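Local coordinates for RagB/SusD family nutrient uptake outer membrane protein (Bacteroides thetaiotaomicron, PDB 7KV2) that probably binds beta-glucans at the surface of a human gut bacterium, as a SusD-family outer-membrane protein of nutrient uptake, at residues A[88-93]-A[319-324]; A[408-413]-A[450-455]; A[431-436]-A[440-445]. One frame throughout, in Å; residues are numbered along the deposited sequence.

Interaction 1 of 3, residues A[88-93]-A[319-324]; sequences KTDNQP and WGFCPV
Phe321 meets Asp90 and Asn91 in an aromatic-to-polar packing contact between two loops, one leading into helix 92-98 and the other running from helix 299-303 to helix 326-331. The phenyl end reaches the turn before helix 92-98 and is touched on two sides. Over one face lies the ND2 end of the Asn91 carboxamide, the amide plane only 23° from that of the ring, rather than an N-H pointing straight down at it. This ND2 sits off centre, 3.3 Å from CZ of Phe321 and 3.5 Å from CE1 of the same ring. Asparagine suits this place twice over: it tolerates the left-handed backbone here (phi 58°), and its side chain, which makes no capping bond although Asn91 is the N-cap residue, brings ND2 over the phenyl. At the ring edge the backbone O of Asp90 lies in the ring plane, 3.7 Å from CE1 of Phe321, and the Asp90 carboxylate carbon CG stands 3.8 Å from CZ of Phe321, with the carboxylate plane turned 64° from the ring. The carboxylate takes its polar partners from beyond the contact, OD2 accepting from the backbone N of Asp86 and bonding a bound buffer molecule that may mark a pocket. With an alanine here the phenyl is gone, and the Asn91 amide is likely to lose the face under its ND2 and be freer to turn. With the backbone O of Asp90 at the slightly positive C-H rim and an amide N over the pi face, the contact probably rests on dispersion and weak electrostatics.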
ATOM      1  N   LYS A  88     -23.575  -5.039   3.214  1.00 24.01           N
ATOM      2  CA  LYS A  88     -23.009  -3.766   3.714  1.00 24.67           C
ATOM      3  C   LYS A  88     -22.721  -3.794   5.226  1.00 23.03           C
ATOM      4  O   LYS A  88     -22.094  -2.822   5.707  1.00 22.53           O
ATOM      5  CB  LYS A  88     -23.931  -2.612   3.337  1.00 28.59           C
ATOM      6  CG  LYS A  88     -25.243  -2.594   4.096  1.00 32.98           C
ATOM      7  CD  LYS A  88     -26.024  -1.332   3.827  1.00 38.06           C
ATOM      8  CE  LYS A  88     -26.537  -1.272   2.409  1.00 44.27           C
ATOM      9  NZ  LYS A  88     -27.324  -0.034   2.178  1.00 52.18           N
ATOM     10  N   THR A  89     -23.040  -4.872   5.939  1.00 21.59           N
ATOM     11  CA  THR A  89     -22.672  -5.037   7.376  1.00 24.31           C
ATOM     12  C   THR A  89     -21.524  -6.044   7.559  1.00 23.02           C
ATOM     13  O   THR A  89     -21.086  -6.237   8.716  1.00 23.40           O
ATOM     14  CB  THR A  89     -23.892  -5.391   8.236  1.00 23.16           C
ATOM     15  OG1 THR A  89     -24.368  -6.675   7.844  1.00 24.62           O
ATOM     16  CG2 THR A  89     -24.990  -4.357   8.091  1.00 27.84           C
ATOM     17  N   ASP A  90     -21.009  -6.651   6.482  1.00 22.37           N
ATOM     18  CA  ASP A  90     -19.847  -7.581   6.568  1.00 22.75           C
ATOM     19  C   ASP A  90     -18.587  -6.729   6.431  1.00 21.51           C
ATOM     20  O   ASP A  90     -18.434  -6.113   5.377  1.00 21.67           O
ATOM     21  CB  ASP A  90     -19.923  -8.657   5.487  1.00 21.59           C
ATOM     22  CG  ASP A  90     -19.026  -9.863   5.754  1.00 22.67           C
ATOM     23  OD1 ASP A  90     -18.320  -9.835   6.748  1.00 21.48           O
ATOM     24  OD2 ASP A  90     -19.032 -10.788   4.920  1.00 19.86           O
ATOM     25  N   ASN A  91     -17.759  -6.604   7.470  1.00 20.96           N
ATOM     26  CA  ASN A  91     -16.688  -5.573   7.530  1.00 21.05           C
ATOM     27  C   ASN A  91     -17.350  -4.193   7.385  1.00 20.30           C
ATOM     28  O   ASN A  91     -16.945  -3.403   6.565  1.00 18.86           O
ATOM     29  CB  ASN A  91     -15.522  -5.839   6.548  1.00 24.54           C
ATOM     30  CG  ASN A  91     -14.610  -6.953   7.034  1.00 28.67           C
ATOM     31  OD1 ASN A  91     -14.650  -7.304   8.203  1.00 31.58           O
ATOM     32  ND2 ASN A  91     -13.800  -7.537   6.162  1.00 28.04           N
ATOM     33  N   GLN A  92     -18.362  -3.882   8.214  1.00 20.74           N
ATOM     34  CA  GLN A  92     -19.158  -2.641   8.043  1.00 19.64           C
ATOM     35  C   GLN A  92     -18.273  -1.415   8.042  1.00 18.62           C
ATOM     36  O   GLN A  92     -18.548  -0.471   7.306  1.00 20.29           O
ATOM     37  CB  GLN A  92     -20.233  -2.521   9.142  1.00 21.92           C
ATOM     38  CG  GLN A  92     -21.128  -1.299   8.989  1.00 21.70           C
ATOM     39  CD  GLN A  92     -22.332  -1.454   9.889  1.00 25.91           C
ATOM     40  OE1 GLN A  92     -22.284  -2.094  10.943  1.00 26.33           O
ATOM     41  NE2 GLN A  92     -23.435  -0.893   9.447  1.00 28.00           N
ATOM     42  N   PRO A  93     -17.206  -1.325   8.880  1.00 20.12           N
ATOM     43  CA  PRO A  93     -16.356  -0.145   8.876  1.00 20.91           C
ATOM     44  C   PRO A  93     -15.831   0.163   7.472  1.00 21.42           C
ATOM     45  O   PRO A  93     -15.704   1.364   7.143  1.00 21.18           O
ATOM     46  CB  PRO A  93     -15.237  -0.471   9.882  1.00 22.65           C
ATOM     47  CG  PRO A  93     -15.846  -1.489  10.787  1.00 21.55           C
ATOM     48  CD  PRO A  93     -16.776  -2.295   9.906  1.00 22.43           C
ATOM     49  N   TRP A 319     -13.064 -14.626   0.140  1.00 16.38           N
ATOM     50  CA  TRP A 319     -14.294 -14.165   0.833  1.00 14.96           C
ATOM     51  C   TRP A 319     -15.110 -13.138   0.037  1.00 16.59           C
ATOM     52  O   TRP A 319     -16.099 -12.646   0.586  1.00 16.82           O
ATOM     53  CB  TRP A 319     -13.885 -13.630   2.198  1.00 16.26           C
ATOM     54  CG  TRP A 319     -13.318 -14.667   3.109  1.00 17.19           C
ATOM     55  CD1 TRP A 319     -13.462 -16.020   3.055  1.00 18.89           C
ATOM     56  CD2 TRP A 319     -12.587 -14.395   4.313  1.00 17.98           C
ATOM     57  NE1 TRP A 319     -12.823 -16.596   4.124  1.00 19.87           N
ATOM     58  CE2 TRP A 319     -12.286 -15.629   4.912  1.00 18.49           C
ATOM     59  CE3 TRP A 319     -12.143 -13.221   4.912  1.00 20.49           C
ATOM     60  CZ2 TRP A 319     -11.525 -15.725   6.072  1.00 20.59           C
ATOM     61  CZ3 TRP A 319     -11.394 -13.311   6.066  1.00 22.35           C
ATOM     62  CH2 TRP A 319     -11.097 -14.552   6.633  1.00 19.93           C
ATOM     63  N   GLY A 320     -14.714 -12.792  -1.195  1.00 15.44           N
ATOM     64  CA  GLY A 320     -15.449 -11.916  -2.124  1.00 15.85           C
ATOM     65  C   GLY A 320     -15.480 -10.440  -1.701  1.00 15.75           C
ATOM     66  O   GLY A 320     -16.443  -9.710  -2.051  1.00 16.06           O
ATOM     67  N   PHE A 321     -14.476  -9.973  -0.988  1.00 15.32           N
ATOM     68  CA  PHE A 321     -14.267  -8.530  -0.795  1.00 14.65           C
ATOM     69  C   PHE A 321     -13.585  -7.925  -2.012  1.00 18.34           C
ATOM     70  O   PHE A 321     -12.868  -8.623  -2.784  1.00 15.80           O
ATOM     71  CB  PHE A 321     -13.533  -8.213   0.494  1.00 15.44           C
ATOM     72  CG  PHE A 321     -14.325  -8.558   1.742  1.00 15.99           C
ATOM     73  CD1 PHE A 321     -15.266  -7.689   2.267  1.00 16.43           C
ATOM     74  CD2 PHE A 321     -14.066  -9.731   2.435  1.00 16.56           C
ATOM     75  CE1 PHE A 321     -15.979  -8.018   3.421  1.00 15.61           C
ATOM     76  CE2 PHE A 321     -14.772 -10.075   3.582  1.00 18.43           C
ATOM     77  CZ  PHE A 321     -15.707  -9.193   4.094  1.00 17.38           C
ATOM     78  N   CYS A 322     -13.766  -6.602  -2.117  1.00 15.28           N
ATOM     79  CA  CYS A 322     -13.170  -5.731  -3.139  1.00 15.23           C
ATOM     80  C   CYS A 322     -13.244  -6.320  -4.544  1.00 16.38           C
ATOM     81  O   CYS A 322     -12.215  -6.342  -5.216  1.00 17.26           O
ATOM     82  CB  CYS A 322     -11.744  -5.410  -2.761  1.00 17.92           C
ATOM     83  SG  CYS A 322     -11.660  -4.435  -1.238  1.00 20.31           S
ATOM     84  N   PRO A 323     -14.435  -6.680  -5.071  1.00 16.67           N
ATOM     85  CA  PRO A 323     -14.615  -6.916  -6.511  1.00 17.81           C
ATOM     86  C   PRO A 323     -14.122  -5.689  -7.276  1.00 16.83           C
ATOM     87  O   PRO A 323     -14.111  -4.570  -6.732  1.00 13.86           O
ATOM     88  CB  PRO A 323     -16.124  -6.943  -6.778  1.00 19.02           C
ATOM     89  CG  PRO A 323     -16.759  -7.059  -5.450  1.00 19.19           C
ATOM     90  CD  PRO A 323     -15.727  -6.744  -4.388  1.00 16.72           C
ATOM     91  N   VAL A 324     -13.578  -5.921  -8.465  1.00 16.14           N
ATOM     92  CA  VAL A 324     -13.148  -4.815  -9.346  1.00 15.34           C
ATOM     93  C   VAL A 324     -14.388  -4.304 -10.110  1.00 15.08           C
ATOM     94  O   VAL A 324     -15.162  -5.118 -10.629  1.00 15.27           O
ATOM     95  CB  VAL A 324     -12.040  -5.268 -10.309  1.00 16.47           C
ATOM     96  CG1 VAL A 324     -11.759  -4.155 -11.309  1.00 16.95           C
ATOM     97  CG2 VAL A 324     -10.803  -5.718  -9.541  1.00 15.31           C
TER

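Interaction 2 of 3, residues A[408-413]-A[450-455]; sequences TLLNAA and IEERHL
Asn411 and Arg453 bring their flat ends together across two nearly antiparallel helices, while Leu410 fills the space beside them. The side chains of Asn411 and Arg453 cross at about a right angle, yet amide and guanidinium planes lie within 3° of each other. The planes are slightly stepped, which tilts the meeting atoms out of one another's plane: NH1 of Arg453 donates to OD1 of Asn411 over 2.9 Å in a bent bond, with 138° at the hydrogen. A bend at chi3 (71°) swings the arginine head round to this position. NH1 also donates to a bridging water at 2.8 Å, and that water gives a weak bond to the backbone O of Leu410. Arginine suits the site because its other nitrogens are held too, NE by Asp466 and NH2 by Glu407, so the buried charge is probably balanced by two carboxylates, and the bonds on all three nitrogens are likely to fix the head's rotation. Leu410 is directed toward the opposite helix and divides its methyls: CD1 slides antiparallel along the arginine stem, 3.9 Å from CG of Arg453, and CD2 rests 4.0 Å from CG of Glu452. A branched leucine can thus pack on the aliphatic stems of two charged residues, while the Glu452 carboxylate turns away to Arg338 and His433. The axes of the two short segments approach to 10.4 Å. Helix 425-435 lies against both, its Leu429 touching Leu410 and Glu452, and helices 217-231 and 237-249 flank Asn411, a packing consistent with the tetratricopeptide-like helical architecture of SusD-family proteins.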
ATOM      1  N   THR A 408       8.258   6.051  -9.689  1.00 16.97           N
ATOM      2  CA  THR A 408       9.402   6.971  -9.823  1.00 18.52           C
ATOM      3  C   THR A 408       9.230   7.815 -11.101  1.00 18.07           C
ATOM      4  O   THR A 408       9.385   9.024 -11.042  1.00 20.71           O
ATOM      5  CB  THR A 408      10.717   6.187  -9.880  1.00 19.57           C
ATOM      6  OG1 THR A 408      10.805   5.277  -8.791  1.00 18.17           O
ATOM      7  CG2 THR A 408      11.903   7.118  -9.837  1.00 19.71           C
ATOM      8  N   LEU A 409       8.998   7.168 -12.240  1.00 19.18           N
ATOM      9  CA  LEU A 409       8.887   7.839 -13.558  1.00 19.40           C
ATOM     10  C   LEU A 409       7.699   8.816 -13.560  1.00 20.90           C
ATOM     11  O   LEU A 409       7.859   9.973 -14.037  1.00 23.46           O
ATOM     12  CB  LEU A 409       8.750   6.787 -14.662  1.00 19.85           C
ATOM     13  CG  LEU A 409       9.982   5.938 -15.002  1.00 20.84           C
ATOM     14  CD1 LEU A 409       9.591   4.787 -15.904  1.00 22.23           C
ATOM     15  CD2 LEU A 409      11.089   6.742 -15.663  1.00 21.33           C
ATOM     16  N   LEU A 410       6.541   8.399 -13.056  1.00 19.41           N
ATOM     17  CA  LEU A 410       5.341   9.262 -13.043  1.00 20.10           C
ATOM     18  C   LEU A 410       5.554  10.413 -12.054  1.00 20.95           C
ATOM     19  O   LEU A 410       5.105  11.546 -12.367  1.00 21.05           O
ATOM     20  CB  LEU A 410       4.123   8.395 -12.743  1.00 19.20           C
ATOM     21  CG  LEU A 410       3.785   7.422 -13.874  1.00 18.71           C
ATOM     22  CD1 LEU A 410       2.604   6.510 -13.539  1.00 20.18           C
ATOM     23  CD2 LEU A 410       3.486   8.151 -15.168  1.00 21.28           C
ATOM     24  N   ASN A 411       6.153  10.155 -10.893  1.00 19.07           N
ATOM     25  CA  ASN A 411       6.487  11.223  -9.899  1.00 20.46           C
ATOM     26  C   ASN A 411       7.362  12.301 -10.583  1.00 24.50           C
ATOM     27  O   ASN A 411       7.041  13.509 -10.468  1.00 23.84           O
ATOM     28  CB  ASN A 411       7.258  10.678  -8.695  1.00 20.35           C
ATOM     29  CG  ASN A 411       6.437   9.956  -7.644  1.00 21.41           C
ATOM     30  OD1 ASN A 411       5.211   9.903  -7.711  1.00 22.26           O
ATOM     31  ND2 ASN A 411       7.120   9.417  -6.646  1.00 19.86           N
ATOM     32  N   ALA A 412       8.427  11.874 -11.286  1.00 22.64           N
ATOM     33  CA  ALA A 412       9.355  12.788 -12.000  1.00 23.49           C
ATOM     34  C   ALA A 412       8.583  13.558 -13.087  1.00 25.20           C
ATOM     35  O   ALA A 412       8.692  14.770 -13.143  1.00 26.21           O
ATOM     36  CB  ALA A 412      10.523  12.023 -12.561  1.00 22.62           C
ATOM     37  N   ALA A 413       7.819  12.887 -13.950  1.00 25.84           N
ATOM     38  CA  ALA A 413       6.992  13.571 -14.974  1.00 24.19           C
ATOM     39  C   ALA A 413       6.140  14.660 -14.293  1.00 27.25           C
ATOM     40  O   ALA A 413       6.134  15.835 -14.751  1.00 27.83           O
ATOM     41  CB  ALA A 413       6.138  12.572 -15.709  1.00 23.74           C
ATOM     42  N   ILE A 450      -1.846  12.025 -14.053  1.00 21.26           N
ATOM     43  CA  ILE A 450      -2.720  11.551 -12.960  1.00 20.62           C
ATOM     44  C   ILE A 450      -3.537  10.356 -13.476  1.00 21.55           C
ATOM     45  O   ILE A 450      -3.669   9.338 -12.732  1.00 20.34           O
ATOM     46  CB  ILE A 450      -3.579  12.699 -12.420  1.00 20.41           C
ATOM     47  CG1 ILE A 450      -2.708  13.803 -11.816  1.00 25.12           C
ATOM     48  CG2 ILE A 450      -4.596  12.156 -11.440  1.00 22.02           C
ATOM     49  CD1 ILE A 450      -1.841  13.291 -10.685  1.00 32.96           C
ATOM     50  N   GLU A 451      -4.025  10.430 -14.704  1.00 19.42           N
ATOM     51  CA  GLU A 451      -4.777   9.288 -15.279  1.00 20.03           C
ATOM     52  C   GLU A 451      -3.836   8.087 -15.526  1.00 19.44           C
ATOM     53  O   GLU A 451      -4.320   6.932 -15.419  1.00 17.69           O
ATOM     54  CB  GLU A 451      -5.604   9.728 -16.470  1.00 21.36           C
ATOM     55  CG  GLU A 451      -6.440   8.598 -17.043  1.00 21.50           C
ATOM     56  CD  GLU A 451      -7.524   7.987 -16.159  1.00 24.66           C
ATOM     57  OE1 GLU A 451      -7.763   8.429 -14.993  1.00 22.02           O
ATOM     58  OE2 GLU A 451      -8.177   7.061 -16.669  1.00 29.84           O
ATOM     59  N   GLU A 452      -2.563   8.302 -15.858  1.00 19.79           N
ATOM     60  CA  GLU A 452      -1.635   7.164 -16.065  1.00 18.87           C
ATOM     61  C   GLU A 452      -1.423   6.471 -14.716  1.00 17.97           C
ATOM     62  O   GLU A 452      -1.421   5.256 -14.694  1.00 16.69           O
ATOM     63  CB  GLU A 452      -0.298   7.588 -16.661  1.00 20.34           C
ATOM     64  CG  GLU A 452       0.513   6.427 -17.200  1.00 20.62           C
ATOM     65  CD  GLU A 452      -0.047   5.825 -18.472  1.00 22.06           C
ATOM     66  OE1 GLU A 452      -0.740   6.575 -19.234  1.00 22.09           O
ATOM     67  OE2 GLU A 452       0.120   4.598 -18.649  1.00 21.73           O
ATOM     68  N   ARG A 453      -1.300   7.221 -13.619  1.00 17.73           N
ATOM     69  CA  ARG A 453      -1.236   6.636 -12.265  1.00 17.92           C
ATOM     70  C   ARG A 453      -2.471   5.766 -12.031  1.00 18.08           C
ATOM     71  O   ARG A 453      -2.354   4.668 -11.467  1.00 17.74           O
ATOM     72  CB  ARG A 453      -1.118   7.716 -11.195  1.00 18.92           C
ATOM     73  CG  ARG A 453       0.136   8.558 -11.271  1.00 17.90           C
ATOM     74  CD  ARG A 453       0.133   9.662 -10.220  1.00 19.61           C
ATOM     75  NE  ARG A 453       0.327   9.097  -8.889  1.00 20.66           N
ATOM     76  CZ  ARG A 453       1.485   8.821  -8.299  1.00 20.28           C
ATOM     77  NH1 ARG A 453       2.660   9.192  -8.811  1.00 19.74           N
ATOM     78  NH2 ARG A 453       1.446   8.221  -7.130  1.00 22.98           N
ATOM     79  N   HIS A 454      -3.646   6.284 -12.393  1.00 18.30           N
ATOM     80  CA  HIS A 454      -4.950   5.631 -12.197  1.00 17.66           C
ATOM     81  C   HIS A 454      -4.922   4.255 -12.896  1.00 16.75           C
ATOM     82  O   HIS A 454      -5.369   3.279 -12.305  1.00 16.21           O
ATOM     83  CB  HIS A 454      -6.055   6.555 -12.744  1.00 18.12           C
ATOM     84  CG  HIS A 454      -7.425   6.078 -12.431  1.00 18.41           C
ATOM     85  ND1 HIS A 454      -8.537   6.563 -13.085  1.00 19.35           N
ATOM     86  CD2 HIS A 454      -7.862   5.183 -11.522  1.00 19.55           C
ATOM     87  CE1 HIS A 454      -9.614   5.998 -12.583  1.00 20.80           C
ATOM     88  NE2 HIS A 454      -9.229   5.115 -11.629  1.00 19.75           N
ATOM     89  N   LEU A 455      -4.433   4.226 -14.131  1.00 15.98           N
ATOM     90  CA  LEU A 455      -4.343   2.992 -14.956  1.00 17.70           C
ATOM     91  C   LEU A 455      -3.298   2.038 -14.342  1.00 15.83           C
ATOM     92  O   LEU A 455      -3.519   0.823 -14.398  1.00 15.98           O
ATOM     93  CB  LEU A 455      -3.931   3.405 -16.377  1.00 17.83           C
ATOM     94  CG  LEU A 455      -4.961   4.199 -17.192  1.00 19.07           C
ATOM     95  CD1 LEU A 455      -4.370   4.631 -18.529  1.00 19.95           C
ATOM     96  CD2 LEU A 455      -6.208   3.377 -17.468  1.00 19.31           C
TER
HETATM   97  O   HOH W   1       2.910  11.379 -10.615  1.00 23.03           O

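Interaction 3 of 3, residues A[431-436]-A[440-445]; sequences LVHKRA and TEIEPT
His433 offers one ring face to Ile442, and the next residue along the helix, Lys434, reaches out to Glu441. The salt bridge joins NZ of Lys434 to OE2 of Glu441 at 2.7 Å; the ammonium approaches the anti side of that oxygen and well out of the carboxylate plane, an approach that two long, flexible side chains at an exposed surface can adopt. On the histidine, ND1 is hydrogen-bonded to OE1 of Glu452 on helix 446-456, and NE2 lies 2.9 Å from the backbone O of Thr440, at the ring edge. Between these two polar ends Ile442 makes a CH-pi contact, its CG1 standing 3.9 Å from the ring centroid and nearly on the normal. The first torsion of Ile442 (chi1 51°), which sets CG1 between its own backbone N and carbonyl carbon, lays that branch over the ring. All this belongs to the short connection from helix 425-435 to helix 446-456, which ends in an inverse gamma turn centred on Pro444 and in the N-cap of helix 446-456, where Thr445 OG1 bonds the backbone N of Asn448. Asn430 ND2 satisfies the backbone O of Ile442, and Thr417 OG1 that of Pro444.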
ATOM      1  N   LEU A 431       7.301   6.042 -21.135  1.00 21.50           N
ATOM      2  CA  LEU A 431       7.986   4.744 -20.827  1.00 19.85           C
ATOM      3  C   LEU A 431       6.968   3.824 -20.132  1.00 17.73           C
ATOM      4  O   LEU A 431       6.836   2.643 -20.517  1.00 18.65           O
ATOM      5  CB  LEU A 431       9.202   4.990 -19.944  1.00 21.68           C
ATOM      6  CG  LEU A 431      10.466   5.475 -20.660  1.00 22.71           C
ATOM      7  CD1 LEU A 431      11.535   5.790 -19.639  1.00 23.20           C
ATOM      8  CD2 LEU A 431      10.956   4.439 -21.645  1.00 24.31           C
ATOM      9  N   VAL A 432       6.202   4.400 -19.230  1.00 18.22           N
ATOM     10  CA  VAL A 432       5.110   3.699 -18.507  1.00 18.00           C
ATOM     11  C   VAL A 432       3.949   3.358 -19.456  1.00 19.57           C
ATOM     12  O   VAL A 432       3.466   2.177 -19.456  1.00 17.97           O
ATOM     13  CB  VAL A 432       4.628   4.502 -17.283  1.00 18.88           C
ATOM     14  CG1 VAL A 432       3.447   3.813 -16.626  1.00 21.80           C
ATOM     15  CG2 VAL A 432       5.756   4.702 -16.289  1.00 18.54           C
ATOM     16  N   HIS A 433       3.446   4.336 -20.219  1.00 20.87           N
ATOM     17  CA  HIS A 433       2.309   4.168 -21.158  1.00 20.68           C
ATOM     18  C   HIS A 433       2.629   3.050 -22.154  1.00 21.54           C
ATOM     19  O   HIS A 433       1.776   2.143 -22.403  1.00 19.32           O
ATOM     20  CB  HIS A 433       2.050   5.551 -21.816  1.00 21.99           C
ATOM     21  CG  HIS A 433       0.759   5.689 -22.536  1.00 22.99           C
ATOM     22  ND1 HIS A 433      -0.413   5.993 -21.879  1.00 21.65           N
ATOM     23  CD2 HIS A 433       0.468   5.634 -23.865  1.00 24.12           C
ATOM     24  CE1 HIS A 433      -1.391   6.107 -22.762  1.00 26.84           C
ATOM     25  NE2 HIS A 433      -0.885   5.869 -24.001  1.00 24.22           N
ATOM     26  N   LYS A 434       3.842   3.080 -22.697  1.00 20.20           N
ATOM     27  CA  LYS A 434       4.226   2.139 -23.782  1.00 22.85           C
ATOM     28  C   LYS A 434       4.601   0.782 -23.199  1.00 20.27           C
ATOM     29  O   LYS A 434       4.394  -0.197 -23.893  1.00 18.75           O
ATOM     30  CB  LYS A 434       5.318   2.732 -24.674  1.00 26.40           C
ATOM     31  CG  LYS A 434       4.791   3.866 -25.542  1.00 33.95           C
ATOM     32  CD  LYS A 434       5.583   4.063 -26.810  1.00 40.21           C
ATOM     33  CE  LYS A 434       7.023   4.376 -26.496  1.00 46.67           C
ATOM     34  NZ  LYS A 434       7.669   5.103 -27.616  1.00 57.35           N
ATOM     35  N   ARG A 435       5.054   0.712 -21.946  1.00 18.80           N
ATOM     36  CA  ARG A 435       5.354  -0.600 -21.329  1.00 18.72           C
ATOM     37  C   ARG A 435       4.049  -1.408 -21.306  1.00 18.21           C
ATOM     38  O   ARG A 435       4.119  -2.600 -21.546  1.00 17.77           O
ATOM     39  CB  ARG A 435       5.957  -0.456 -19.931  1.00 18.20           C
ATOM     40  CG  ARG A 435       6.336  -1.790 -19.304  1.00 17.34           C
ATOM     41  CD  ARG A 435       5.182  -2.355 -18.477  1.00 15.42           C
ATOM     42  NE  ARG A 435       4.942  -1.600 -17.249  1.00 16.70           N
ATOM     43  CZ  ARG A 435       5.611  -1.693 -16.091  1.00 16.12           C
ATOM     44  NH1 ARG A 435       6.654  -2.485 -15.967  1.00 15.90           N
ATOM     45  NH2 ARG A 435       5.260  -0.937 -15.058  1.00 16.61           N
ATOM     46  N   ALA A 436       2.908  -0.750 -21.113  1.00 16.56           N
ATOM     47  CA  ALA A 436       1.574  -1.395 -21.049  1.00 18.45           C
ATOM     48  C   ALA A 436       1.040  -1.844 -22.419  1.00 20.39           C
ATOM     49  O   ALA A 436      -0.072  -2.411 -22.460  1.00 21.09           O
ATOM     50  CB  ALA A 436       0.624  -0.460 -20.367  1.00 19.53           C
ATOM     51  N   THR A 440      -0.094   4.719 -28.866  1.00 27.52           N
ATOM     52  CA  THR A 440      -0.231   6.199 -28.969  1.00 26.65           C
ATOM     53  C   THR A 440       0.521   6.848 -27.812  1.00 30.54           C
ATOM     54  O   THR A 440       0.150   6.565 -26.657  1.00 36.02           O
ATOM     55  CB  THR A 440      -1.688   6.681 -28.965  1.00 28.33           C
ATOM     56  OG1 THR A 440      -2.339   6.072 -30.069  1.00 33.74           O
ATOM     57  CG2 THR A 440      -1.832   8.186 -29.049  1.00 31.18           C
ATOM     58  N   GLU A 441       1.465   7.744 -28.100  1.00 26.15           N
ATOM     59  CA  GLU A 441       2.150   8.574 -27.076  1.00 29.18           C
ATOM     60  C   GLU A 441       1.220   9.697 -26.631  1.00 32.02           C
ATOM     61  O   GLU A 441       0.325  10.092 -27.417  1.00 33.04           O
ATOM     62  CB  GLU A 441       3.495   9.075 -27.566  1.00 31.10           C
ATOM     63  CG  GLU A 441       4.489   7.946 -27.698  1.00 36.13           C
ATOM     64  CD  GLU A 441       5.842   8.324 -28.270  1.00 42.25           C
ATOM     65  OE1 GLU A 441       6.127   9.549 -28.362  1.00 45.11           O
ATOM     66  OE2 GLU A 441       6.589   7.372 -28.638  1.00 45.05           O
ATOM     67  N   ILE A 442       1.343  10.107 -25.371  1.00 28.25           N
ATOM     68  CA  ILE A 442       0.469  11.141 -24.765  1.00 30.02           C
ATOM     69  C   ILE A 442       1.352  12.261 -24.236  1.00 28.25           C
ATOM     70  O   ILE A 442       2.517  12.018 -23.875  1.00 28.09           O
ATOM     71  CB  ILE A 442      -0.447  10.519 -23.693  1.00 32.88           C
ATOM     72  CG1 ILE A 442       0.333   9.670 -22.679  1.00 30.38           C
ATOM     73  CG2 ILE A 442      -1.545   9.710 -24.375  1.00 33.73           C
ATOM     74  CD1 ILE A 442      -0.497   9.249 -21.486  1.00 34.57           C
ATOM     75  N   GLU A 443       0.805  13.470 -24.229  1.00 28.76           N
ATOM     76  CA  GLU A 443       1.507  14.675 -23.745  1.00 29.61           C
ATOM     77  C   GLU A 443       1.522  14.636 -22.226  1.00 26.31           C
ATOM     78  O   GLU A 443       0.550  14.211 -21.609  1.00 26.24           O
ATOM     79  CB  GLU A 443       0.808  15.958 -24.243  1.00 33.06           C
ATOM     80  CG  GLU A 443       0.969  16.215 -25.737  1.00 34.46           C
ATOM     81  CD  GLU A 443       2.409  16.279 -26.237  1.00 35.11           C
ATOM     82  OE1 GLU A 443       3.216  16.977 -25.638  1.00 40.48           O
ATOM     83  OE2 GLU A 443       2.723  15.608 -27.242  1.00 43.24           O
ATOM     84  N   PRO A 444       2.589  15.141 -21.578  1.00 28.09           N
ATOM     85  CA  PRO A 444       2.673  15.158 -20.121  1.00 26.91           C
ATOM     86  C   PRO A 444       1.906  16.322 -19.484  1.00 26.83           C
ATOM     87  O   PRO A 444       2.476  17.017 -18.657  1.00 28.32           O
ATOM     88  CB  PRO A 444       4.184  15.271 -19.895  1.00 28.06           C
ATOM     89  CG  PRO A 444       4.632  16.176 -21.039  1.00 27.56           C
ATOM     90  CD  PRO A 444       3.788  15.718 -22.211  1.00 29.71           C
ATOM     91  N   THR A 445       0.609  16.422 -19.749  1.00 25.90           N
ATOM     92  CA  THR A 445      -0.315  17.260 -18.934  1.00 28.55           C
ATOM     93  C   THR A 445      -0.479  16.620 -17.554  1.00 29.10           C
ATOM     94  O   THR A 445      -0.296  15.388 -17.447  1.00 28.23           O
ATOM     95  CB  THR A 445      -1.673  17.458 -19.603  1.00 30.06           C
ATOM     96  OG1 THR A 445      -2.356  16.205 -19.642  1.00 30.18           O
ATOM     97  CG2 THR A 445      -1.557  18.029 -21.003  1.00 32.45           C
TER

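In the fold
From the N terminus, interaction 1 comes first: residues 88-93 wait for 319-324, closing a loop of 225 intervening residues and tying the loop before helix 92-98 to the loop between helices 299-303 and 326-331. The other two follow later in the chain. Interaction 2 spans 36 residues, bringing helix 446-456 back against helix 405-417. Within that span lies interaction 3, a local contact with just three residues between its segments, where the connection after helix 425-435 folds back on it. Interactions 2 and 3 have centres 10 Å apart and touch, notably through Glu452 and His433, whereas interaction 1 is centred about 29 Å from interaction 2 and touches neither.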